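Local coordinates for Lmo0651 protein (Listeria monocytogenes serovar 1/2a, PDB 6EP3) that controls expression of the Agr system and mediates virulence, probably as a GntR-family transcription factor that binds specific DNA sequences, at residues 28-33 against 67-72; 107-112 against 137-142. One frame throughout, in Å; residues are numbered along the deposited sequence.

Interaction 1: residues 28-33 against 67-72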
ATOM      1  N   ASN B  28     -17.320 -11.446   0.897  1.00 96.87           N
ATOM      2  CA  ASN B  28     -18.288 -10.979   1.888  1.00 92.68           C
ATOM      3  C   ASN B  28     -18.787 -12.084   2.807  1.00 92.70           C
ATOM      4  O   ASN B  28     -19.743 -11.867   3.559  1.00 93.70           O
ATOM      5  CB  ASN B  28     -19.482 -10.278   1.233  1.00 91.75           C
ATOM      6  CG  ASN B  28     -19.060  -9.126   0.352  1.00100.92           C
ATOM      7  OD1 ASN B  28     -19.467  -9.032  -0.806  1.00110.30           O
ATOM      8  ND2 ASN B  28     -18.231  -8.242   0.896  1.00 96.50           N
ATOM      9  N   GLU B  29     -18.164 -13.258   2.783  1.00 96.16           N
ATOM     10  CA  GLU B  29     -18.519 -14.335   3.694  1.00102.68           C
ATOM     11  C   GLU B  29     -17.739 -14.198   4.994  1.00101.28           C
ATOM     12  O   GLU B  29     -16.548 -13.874   4.988  1.00 92.12           O
ATOM     13  CB  GLU B  29     -18.248 -15.695   3.048  1.00105.88           C
ATOM     14  CG  GLU B  29     -18.325 -16.872   4.000  1.00110.29           C
ATOM     15  CD  GLU B  29     -17.938 -18.178   3.338  1.00116.45           C
ATOM     16  OE1 GLU B  29     -17.585 -18.155   2.140  1.00117.71           O
ATOM     17  OE2 GLU B  29     -17.987 -19.227   4.015  1.00118.75           O
ATOM     18  N   HIS B  30     -18.425 -14.427   6.112  1.00107.18           N
ATOM     19  CA  HIS B  30     -17.787 -14.407   7.421  1.00102.27           C
ATOM     20  C   HIS B  30     -17.009 -15.702   7.615  1.00 93.15           C
ATOM     21  O   HIS B  30     -17.576 -16.794   7.503  1.00 93.84           O
ATOM     22  CB  HIS B  30     -18.831 -14.233   8.522  1.00107.66           C
ATOM     23  CG  HIS B  30     -19.787 -13.105   8.278  1.00114.33           C
ATOM     24  ND1 HIS B  30     -20.844 -13.201   7.398  1.00116.10           N
ATOM     25  CD2 HIS B  30     -19.844 -11.858   8.800  1.00115.14           C
ATOM     26  CE1 HIS B  30     -21.510 -12.061   7.388  1.00116.18           C
ATOM     27  NE2 HIS B  30     -20.924 -11.228   8.231  1.00114.69           N
ATOM     28  N   LEU B  31     -15.715 -15.583   7.898  1.00 88.47           N
ATOM     29  CA  LEU B  31     -14.875 -16.761   8.082  1.00 85.11           C
ATOM     30  C   LEU B  31     -15.277 -17.496   9.355  1.00 89.00           C
ATOM     31  O   LEU B  31     -15.252 -16.920  10.448  1.00 89.84           O
ATOM     32  CB  LEU B  31     -13.401 -16.364   8.131  1.00 75.74           C
ATOM     33  CG  LEU B  31     -12.750 -15.845   6.844  1.00 76.46           C
ATOM     34  CD1 LEU B  31     -13.299 -16.578   5.634  1.00 77.39           C
ATOM     35  CD2 LEU B  31     -12.912 -14.340   6.684  1.00 78.71           C
ATOM     36  N   ALA B  32     -15.655 -18.765   9.212  1.00 91.00           N
ATOM     37  CA  ALA B  32     -15.999 -19.608  10.357  1.00 97.58           C
ATOM     38  C   ALA B  32     -14.707 -20.174  10.927  1.00101.11           C
ATOM     39  O   ALA B  32     -14.295 -21.290  10.607  1.00103.36           O
ATOM     40  CB  ALA B  32     -16.963 -20.712   9.944  1.00 96.57           C
ATOM     41  N   GLU B  33     -14.067 -19.388  11.799  1.00 99.81           N
ATOM     42  CA  GLU B  33     -12.762 -19.762  12.336  1.00101.05           C
ATOM     43  C   GLU B  33     -12.814 -21.097  13.061  1.00104.84           C
ATOM     44  O   GLU B  33     -11.839 -21.857  13.038  1.00102.97           O
ATOM     45  CB  GLU B  33     -12.250 -18.659  13.262  1.00101.10           C
ATOM     46  CG  GLU B  33     -12.157 -17.310  12.575  1.00105.25           C
ATOM     47  CD  GLU B  33     -11.445 -16.267  13.411  1.00106.63           C
ATOM     48  OE1 GLU B  33     -10.863 -16.633  14.454  1.00107.77           O
ATOM     49  OE2 GLU B  33     -11.462 -15.082  13.015  1.00102.13           O
ATOM     50  N   GLY B  67     -17.080 -10.116  12.904  1.00119.68           N
ATOM     51  CA  GLY B  67     -15.968 -11.037  12.843  1.00116.46           C
ATOM     52  C   GLY B  67     -15.107 -10.701  11.650  1.00112.99           C
ATOM     53  O   GLY B  67     -15.101  -9.563  11.171  1.00116.66           O
ATOM     54  N   ALA B  68     -14.349 -11.687  11.173  1.00 98.09           N
ATOM     55  CA  ALA B  68     -13.511 -11.485  10.001  1.00 88.14           C
ATOM     56  C   ALA B  68     -14.323 -11.792   8.750  1.00 85.76           C
ATOM     57  O   ALA B  68     -14.975 -12.838   8.663  1.00 84.25           O
ATOM     58  CB  ALA B  68     -12.266 -12.370  10.059  1.00 80.27           C
ATOM     59  N   VAL B  69     -14.282 -10.873   7.788  1.00 83.80           N
ATOM     60  CA  VAL B  69     -15.005 -11.000   6.530  1.00 83.62           C
ATOM     61  C   VAL B  69     -13.992 -11.008   5.395  1.00 81.92           C
ATOM     62  O   VAL B  69     -12.958 -10.336   5.458  1.00 86.15           O
ATOM     63  CB  VAL B  69     -16.036  -9.867   6.332  1.00 84.53           C
ATOM     64  CG1 VAL B  69     -17.050 -10.247   5.262  1.00 84.82           C
ATOM     65  CG2 VAL B  69     -16.729  -9.543   7.650  1.00 86.59           C
ATOM     66  N   LEU B  70     -14.298 -11.760   4.344  1.00 77.09           N
ATOM     67  CA  LEU B  70     -13.397 -11.902   3.208  1.00 75.60           C
ATOM     68  C   LEU B  70     -13.790 -10.902   2.128  1.00 80.15           C
ATOM     69  O   LEU B  70     -14.974 -10.759   1.804  1.00 76.97           O
ATOM     70  CB  LEU B  70     -13.426 -13.327   2.654  1.00 74.91           C
ATOM     71  CG  LEU B  70     -12.735 -13.497   1.299  1.00 80.26           C
ATOM     72  CD1 LEU B  70     -11.224 -13.511   1.487  1.00 84.34           C
ATOM     73  CD2 LEU B  70     -13.204 -14.770   0.613  1.00 81.56           C
ATOM     74  N   ASN B  71     -12.797 -10.207   1.586  1.00 76.28           N
ATOM     75  CA  ASN B  71     -13.020  -9.139   0.625  1.00 66.91           C
ATOM     76  C   ASN B  71     -13.099  -9.687  -0.796  1.00 68.58           C
ATOM     77  O   ASN B  71     -12.772 -10.846  -1.066  1.00 71.55           O
ATOM     78  CB  ASN B  71     -11.916  -8.087   0.728  1.00 70.70           C
ATOM     79  CG  ASN B  71     -11.910  -7.380   2.067  1.00 80.10           C
ATOM     80  OD1 ASN B  71     -12.963  -7.102   2.640  1.00 89.55           O
ATOM     81  ND2 ASN B  71     -10.718  -7.090   2.575  1.00 76.29           N
ATOM     82  N   ASP B  72     -13.575  -8.841  -1.706  1.00 72.48           N
ATOM     83  CA  ASP B  72     -13.637  -9.165  -3.129  1.00 74.57           C
ATOM     84  C   ASP B  72     -12.225  -9.052  -3.691  1.00 76.51           C
ATOM     85  O   ASP B  72     -11.755  -7.959  -4.011  1.00 81.83           O
ATOM     86  CB  ASP B  72     -14.602  -8.237  -3.856  1.00 73.63           C
ATOM     87  CG  ASP B  72     -14.918  -8.708  -5.264  1.00 80.99           C
ATOM     88  OD1 ASP B  72     -14.374  -9.752  -5.683  1.00 88.57           O
ATOM     89  OD2 ASP B  72     -15.709  -8.032  -5.953  1.00 83.01           O
TER
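Asn28 joins strand 67-70 through a slipped backbone bond: its own N, rather than that of Glu29, donates to Leu70 O at 2.6 Å. Asn28 has a positive phi (66°), and its CB leads away from the strand. Beyond this irregularity the two backbones run antiparallel. Leu70 N donates to Glu29 O at 3.2 Å, and Leu31 N to Ala68 O at 2.9 Å, so that His30 and Val69 between them form a non-hydrogen-bonded pair. Ala68 O also receives a CA-H contact from His30, and Leu31 CD2 lies 3.2 Å from the same oxygen. Around the pair the side chains sort onto two faces. His30 and Val69 project side by side in the same direction, imidazole CD2 lying 4.0 Å from Val69 CG2 in an oblique approach. Val69 places CG1 anti to its backbone N (chi1 -162°), which carries that methyl over the Asn28 carbonyl, 3.5 Å from Asn28 C. On the other face Leu31 bends its CD2 methyl back over the strand, 4.0 Å from Ala68 CB and close to Leu70 CB; Val60 of the next strand packs against all three residues. The extended Glu33 side chain brings OE2 near Ala68 CB, but its charge is met by Arg44, which forms a salt bridge with OE1. Glu29 likewise turns to its own loop, where OE1 accepts a hydrogen bond from Val26 N. Strands 60-63 and 67-70 form the antiparallel hairpin of the wing, and 28-31, just before helix 33-40, runs along the other side of its second strand as a short irregular extension with a single bridge, as in the winged helix-turn-helix domain of GntR regulators.

Interaction 2: residues 107-112 against 137-142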
ATOM      1  N   LEU B 107      22.220   0.194 -11.367  1.00 53.40           N
ATOM      2  CA  LEU B 107      21.938  -0.347 -12.693  1.00 54.39           C
ATOM      3  C   LEU B 107      22.513  -1.744 -12.884  1.00 49.31           C
ATOM      4  O   LEU B 107      22.065  -2.465 -13.784  1.00 53.27           O
ATOM      5  CB  LEU B 107      22.484   0.588 -13.772  1.00 59.00           C
ATOM      6  CG  LEU B 107      21.844   1.975 -13.805  1.00 59.14           C
ATOM      7  CD1 LEU B 107      22.470   2.815 -14.897  1.00 59.70           C
ATOM      8  CD2 LEU B 107      20.340   1.861 -14.012  1.00 47.59           C
ATOM      9  N   GLU B 108      23.485  -2.146 -12.059  1.00 52.24           N
ATOM     10  CA  GLU B 108      24.013  -3.504 -12.160  1.00 54.84           C
ATOM     11  C   GLU B 108      23.014  -4.517 -11.626  1.00 54.20           C
ATOM     12  O   GLU B 108      22.821  -5.589 -12.217  1.00 54.13           O
ATOM     13  CB  GLU B 108      25.333  -3.608 -11.402  1.00 57.96           C
ATOM     14  CG  GLU B 108      26.431  -2.741 -11.971  1.00 62.67           C
ATOM     15  CD  GLU B 108      27.529  -2.487 -10.968  1.00 88.55           C
ATOM     16  OE1 GLU B 108      27.312  -2.773  -9.771  1.00 95.83           O
ATOM     17  OE2 GLU B 108      28.606  -1.999 -11.373  1.00101.30           O
ATOM     18  N   LYS B 109      22.348  -4.180 -10.521  1.00 51.46           N
ATOM     19  CA  LYS B 109      21.261  -5.019 -10.034  1.00 45.73           C
ATOM     20  C   LYS B 109      20.138  -5.098 -11.057  1.00 48.92           C
ATOM     21  O   LYS B 109      19.558  -6.167 -11.274  1.00 65.91           O
ATOM     22  CB  LYS B 109      20.746  -4.484  -8.698  1.00 54.21           C
ATOM     23  CG  LYS B 109      19.910  -5.480  -7.914  1.00 71.73           C
ATOM     24  CD  LYS B 109      19.529  -4.934  -6.546  1.00 78.98           C
ATOM     25  CE  LYS B 109      18.615  -3.722  -6.669  1.00 87.10           C
ATOM     26  NZ  LYS B 109      18.026  -3.304  -5.364  1.00 82.68           N
ATOM     27  N   LEU B 110      19.823  -3.975 -11.704  1.00 50.47           N
ATOM     28  CA  LEU B 110      18.775  -3.976 -12.717  1.00 49.04           C
ATOM     29  C   LEU B 110      19.155  -4.866 -13.893  1.00 52.06           C
ATOM     30  O   LEU B 110      18.320  -5.610 -14.420  1.00 54.60           O
ATOM     31  CB  LEU B 110      18.506  -2.547 -13.187  1.00 49.38           C
ATOM     32  CG  LEU B 110      17.281  -2.299 -14.064  1.00 46.48           C
ATOM     33  CD1 LEU B 110      16.007  -2.381 -13.235  1.00 43.05           C
ATOM     34  CD2 LEU B 110      17.397  -0.945 -14.731  1.00 43.08           C
ATOM     35  N   TYR B 111      20.415  -4.790 -14.324  1.00 59.55           N
ATOM     36  CA  TYR B 111      20.885  -5.663 -15.393  1.00 56.38           C
ATOM     37  C   TYR B 111      20.764  -7.126 -14.991  1.00 54.19           C
ATOM     38  O   TYR B 111      20.326  -7.963 -15.790  1.00 54.24           O
ATOM     39  CB  TYR B 111      22.327  -5.307 -15.750  1.00 53.11           C
ATOM     40  CG  TYR B 111      22.870  -6.024 -16.960  1.00 54.90           C
ATOM     41  CD1 TYR B 111      22.526  -5.618 -18.241  1.00 56.70           C
ATOM     42  CD2 TYR B 111      23.749  -7.089 -16.822  1.00 55.73           C
ATOM     43  CE1 TYR B 111      23.029  -6.262 -19.353  1.00 62.02           C
ATOM     44  CE2 TYR B 111      24.262  -7.740 -17.930  1.00 64.71           C
ATOM     45  CZ  TYR B 111      23.897  -7.323 -19.192  1.00 65.46           C
ATOM     46  OH  TYR B 111      24.396  -7.967 -20.298  1.00 70.04           O
ATOM     47  N   ALA B 112      21.121  -7.447 -13.745  1.00 41.01           N
ATOM     48  CA  ALA B 112      20.983  -8.823 -13.276  1.00 50.33           C
ATOM     49  C   ALA B 112      19.526  -9.274 -13.295  1.00 53.67           C
ATOM     50  O   ALA B 112      19.229 -10.415 -13.666  1.00 55.62           O
ATOM     51  CB  ALA B 112      21.572  -8.964 -11.874  1.00 53.32           C
ATOM     52  N   ILE B 137      10.702  -4.693 -12.165  1.00 54.26           N
ATOM     53  CA  ILE B 137       9.886  -3.512 -11.880  1.00 51.66           C
ATOM     54  C   ILE B 137      10.185  -2.971 -10.481  1.00 44.26           C
ATOM     55  O   ILE B 137      10.270  -1.753 -10.270  1.00 51.97           O
ATOM     56  CB  ILE B 137       8.394  -3.839 -12.064  1.00 52.14           C
ATOM     57  CG1 ILE B 137       8.105  -4.144 -13.537  1.00 52.39           C
ATOM     58  CG2 ILE B 137       7.528  -2.693 -11.568  1.00 44.59           C
ATOM     59  CD1 ILE B 137       6.693  -4.633 -13.801  1.00 59.25           C
ATOM     60  N   LEU B 138      10.382  -3.869  -9.513  1.00 46.28           N
ATOM     61  CA  LEU B 138      10.660  -3.445  -8.143  1.00 53.43           C
ATOM     62  C   LEU B 138      11.998  -2.731  -8.045  1.00 54.43           C
ATOM     63  O   LEU B 138      12.151  -1.799  -7.255  1.00 47.97           O
ATOM     64  CB  LEU B 138      10.652  -4.649  -7.200  1.00 46.10           C
ATOM     65  CG  LEU B 138       9.309  -5.278  -6.826  1.00 49.35           C
ATOM     66  CD1 LEU B 138       9.530  -6.510  -5.961  1.00 47.55           C
ATOM     67  CD2 LEU B 138       8.416  -4.276  -6.123  1.00 42.82           C
ATOM     68  N   CYS B 139      12.983  -3.172  -8.823  1.00 47.31           N
ATOM     69  CA  CYS B 139      14.275  -2.494  -8.856  1.00 44.62           C
ATOM     70  C   CYS B 139      14.129  -1.084  -9.422  1.00 41.71           C
ATOM     71  O   CYS B 139      14.682  -0.107  -8.883  1.00 47.94           O
ATOM     72  CB  CYS B 139      15.260  -3.331  -9.679  1.00 42.19           C
ATOM     73  SG  CYS B 139      16.942  -2.776  -9.592  1.00 56.90           S
ATOM     74  N   LEU B 140      13.382  -0.965 -10.522  1.00 44.20           N
ATOM     75  CA  LEU B 140      13.063   0.358 -11.051  1.00 51.94           C
ATOM     76  C   LEU B 140      12.449   1.248  -9.975  1.00 60.54           C
ATOM     77  O   LEU B 140      12.834   2.413  -9.818  1.00 59.26           O
ATOM     78  CB  LEU B 140      12.098   0.235 -12.229  1.00 54.03           C
ATOM     79  CG  LEU B 140      12.694  -0.217 -13.556  1.00 55.17           C
ATOM     80  CD1 LEU B 140      11.616  -0.213 -14.623  1.00 47.81           C
ATOM     81  CD2 LEU B 140      13.843   0.691 -13.945  1.00 58.57           C
ATOM     82  N   ILE B 141      11.510   0.699  -9.204  1.00 61.09           N
ATOM     83  CA  ILE B 141      10.827   1.499  -8.187  1.00 53.66           C
ATOM     84  C   ILE B 141      11.765   1.826  -7.032  1.00 60.42           C
ATOM     85  O   ILE B 141      11.728   2.930  -6.475  1.00 59.74           O
ATOM     86  CB  ILE B 141       9.559   0.776  -7.703  1.00 47.76           C
ATOM     87  CG1 ILE B 141       8.581   0.633  -8.864  1.00 48.86           C
ATOM     88  CG2 ILE B 141       8.917   1.534  -6.545  1.00 40.89           C
ATOM     89  CD1 ILE B 141       7.269   0.040  -8.480  1.00 51.71           C
ATOM     90  N   SER B 142      12.621   0.876  -6.656  1.00 55.56           N
ATOM     91  CA  SER B 142      13.587   1.104  -5.594  1.00 53.35           C
ATOM     92  C   SER B 142      14.563   2.202  -5.960  1.00 51.25           C
ATOM     93  O   SER B 142      15.185   2.790  -5.070  1.00 56.58           O
ATOM     94  CB  SER B 142      14.360  -0.180  -5.298  1.00 46.96           C
ATOM     95  OG  SER B 142      15.472  -0.303  -6.171  1.00 45.38           O
TER
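Cys139 and Lys109 meet at the closest point of the contact, where SG lies 3.5 Å from the lysine CE. The sulfur also faces Leu110 CB, and so touches two successive residues of helix 107-123. Beside it, Leu110 drives its CD1 methyl against Cys139 CB at 3.8 Å and reaches Leu140 CD2 at the same distance, while its other methyl, CD2, also comes near that Leu140 methyl. The two leucine side chains cross at a slant, branch against branch. In both Leu110 and Cys139 the atom beyond CB (CG, SG) stands anti to the backbone N (chi1 -170° in each), and this sets methyl and sulfur between the helices. Lys109 extends past the sulfur, bends at its third torsion (65°), and carries NZ to within 4.0 Å of Ser142 OG, too far for a hydrogen bond. The serine hydroxyl instead donates to Cys139 O at 2.8 Å, three residues back, which ties the hydroxyl to its own helix. The Lys109 side chain also comes within about 3 Å of a bound sulfate, probably from the crystallisation liquor. Its amide N is held by Asp106 OD2 at the start of the helix. Further out, Leu110 rests on Phe143, and Leu140 continues inward to Val91 of helix 77-101 and Leu190 of helix 173-192. The mixed apolar seam therefore has a polar margin at Lys109 and Ser142 and a hydrophobic interior beyond Leu140. The segment axes approach to 9.6 Å and run nearly antiparallel, at 168°. Helices 107-123 and 126-142 thus form an antiparallel helical hairpin within the all-helical bundle of the FCD domain found in FadR-like GntR regulators.

Overall arrangement
The two interactions belong to different halves of the regulator: interaction 1 lies in the GntR winged helix-turn-helix part, interaction 2 in the helical FCD part. Their centres are 38 Å apart, on opposite sides of the chain's centre, and their nearest atoms stay about 21 Å apart, so neither touches the other. Along the chain they follow in series, with helix 77-101 beginning after residues 67-72 and ending before 107-112. A bound sulfate lies beside interaction 2, at Lys109. One contact is held chiefly by backbone bonds, the other by side-chain packing. The division is consistent with DNA binding in one part and effector binding and dimerisation in the other, as in related GntR regulators.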